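Side-chain contact in L-iditol 2-dehydrogenase (PDB 4OH1), which probably catalyses the NAD-dependent oxidation of L-iditol or related polyols, as a zinc-containing member of the alcohol dehydrogenase family: residues A219-N224 with I235-G240. Residues are numbered along the deposited sequence; the frame is centred on the assembly and turned at random.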
# COMPACT_ATOMS: atom_id res chain seq x y z
N ALA A 219 -0.92 -1.79 27.97
CA ALA A 219 -2.06 -2.47 27.45
C ALA A 219 -3.28 -1.92 28.12
O ALA A 219 -3.23 -1.61 29.28
CB ALA A 219 -1.96 -3.91 27.74
N ASP A 220 -4.39 -1.88 27.43
CA ASP A 220 -5.66 -1.50 28.04
C ASP A 220 -6.24 -2.65 28.85
O ASP A 220 -6.77 -2.44 29.94
CB ASP A 220 -6.68 -1.04 26.96
CG ASP A 220 -6.17 0.12 26.13
OD1 ASP A 220 -6.08 1.21 26.66
OD2 ASP A 220 -5.77 -0.05 24.96
N TYR A 221 -6.18 -3.87 28.33
CA TYR A 221 -6.71 -5.00 29.04
C TYR A 221 -5.71 -6.13 28.96
O TYR A 221 -4.93 -6.25 28.01
CB TYR A 221 -8.03 -5.44 28.40
CG TYR A 221 -9.04 -4.34 28.33
CD1 TYR A 221 -9.65 -3.88 29.49
CD2 TYR A 221 -9.33 -3.72 27.15
CE1 TYR A 221 -10.56 -2.86 29.46
CE2 TYR A 221 -10.25 -2.67 27.10
CZ TYR A 221 -10.85 -2.27 28.27
OH TYR A 221 -11.73 -1.24 28.28
N ALA A 222 -5.76 -6.98 29.96
CA ALA A 222 -4.88 -8.14 30.02
C ALA A 222 -5.67 -9.31 30.56
O ALA A 222 -6.17 -9.25 31.66
CB ALA A 222 -3.71 -7.85 30.88
N LEU A 223 -5.82 -10.36 29.75
CA LEU A 223 -6.75 -11.41 30.07
C LEU A 223 -6.10 -12.77 30.09
O LEU A 223 -5.14 -13.05 29.35
CB LEU A 223 -7.86 -11.44 29.03
CG LEU A 223 -8.72 -10.19 28.88
CD1 LEU A 223 -9.70 -10.33 27.73
CD2 LEU A 223 -9.41 -9.93 30.18
N ASN A 224 -6.69 -13.63 30.90
CA ASN A 224 -6.23 -15.00 31.00
C ASN A 224 -6.75 -15.89 29.89
O ASN A 224 -7.96 -16.13 29.80
CB ASN A 224 -6.63 -15.58 32.32
CG ASN A 224 -5.93 -16.88 32.59
OD1 ASN A 224 -5.87 -17.78 31.72
ND2 ASN A 224 -5.30 -16.96 33.74
N ILE A 235 -14.10 -9.52 23.39
CA ILE A 235 -14.81 -8.83 22.34
C ILE A 235 -15.72 -7.74 22.96
O ILE A 235 -15.77 -6.58 22.47
CB ILE A 235 -15.59 -9.82 21.50
CG1 ILE A 235 -14.62 -10.60 20.62
CG2 ILE A 235 -16.61 -9.12 20.65
CD1 ILE A 235 -15.19 -11.96 20.29
N GLU A 236 -16.37 -8.10 24.06
CA GLU A 236 -17.07 -7.12 24.88
C GLU A 236 -16.16 -5.94 25.18
O GLU A 236 -16.51 -4.85 24.85
CB GLU A 236 -17.56 -7.76 26.19
CG GLU A 236 -18.36 -6.83 27.09
CD GLU A 236 -19.84 -6.66 26.66
OE1 GLU A 236 -20.25 -7.14 25.57
OE2 GLU A 236 -20.60 -6.03 27.43
N LEU A 237 -14.97 -6.16 25.74
CA LEU A 237 -14.13 -5.04 26.18
C LEU A 237 -13.69 -4.11 25.07
O LEU A 237 -13.47 -2.93 25.28
CB LEU A 237 -12.90 -5.58 26.87
CG LEU A 237 -13.23 -6.22 28.21
CD1 LEU A 237 -12.01 -6.94 28.68
CD2 LEU A 237 -13.68 -5.20 29.27
N ALA A 238 -13.54 -4.65 23.88
CA ALA A 238 -13.08 -3.89 22.75
C ALA A 238 -14.21 -3.37 21.88
O ALA A 238 -13.98 -2.79 20.84
CB ALA A 238 -12.18 -4.79 21.90
N GLY A 239 -15.44 -3.62 22.28
CA GLY A 239 -16.57 -3.19 21.50
C GLY A 239 -16.65 -3.89 20.16
O GLY A 239 -17.18 -3.34 19.21
N GLY A 240 -16.18 -5.12 20.08
CA GLY A 240 -16.14 -5.79 18.80
C GLY A 240 -14.87 -6.59 18.65
O GLY A 240 -14.02 -6.66 19.54
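Leu237 lies flat across one face of the Tyr221 ring, and most of the contact between strand 221-224 and the last turn of helix 230-238 is made by that pair. The leucine's CB sits over the middle of the ring, 4.0 Å from the Tyr221 centroid and only 13° off the ring normal, a CH-pi contact. Its two methyls spread over the same six carbons: Leu237 CD1 reaches Tyr221 CD1 at 3.9 Å, near the root of the ring, while Leu237 CD2 lies 3.9 Å from Tyr221 CE1, further out. The ring also touches the leucine's backbone: Tyr221 CE2 is 3.7 Å from Leu237 O; no hydrogen bond joins the two segments. Both residues leave the backbone toward the other segment, and with CG anti to the carbonyl carbon (chi1 -56° in Tyr221, -69° in Leu237) ring and isobutyl group meet between strand and helix. Leu223, two residues along on the same side of the strand, adds a lighter apolar touch, its CD1 4.2 Å from Leu237 CD1, so that Leu237 meets both residues of the strand that point at the helix. A Schellman motif follows at the C-terminal end of the helix, with Gly239 at positive phi and Gly240 N bonded back to Ile235 O at 2.8 Å.

Within the chain, strand 221-224 is an outermost strand of the parallel sheet in the Rossmann-type domain, hydrogen-bonded along its inner side to strand 200-205, and helix 230-238 belongs to the crossover that leads on to strand 242-247. Leu223 also packs on Val230 and Ala234 of that helix and on Phe204, while Ala222 faces the other way, onto Leu211 and Leu215 of helix 208-216, leaving the edge strand with a helix against each face.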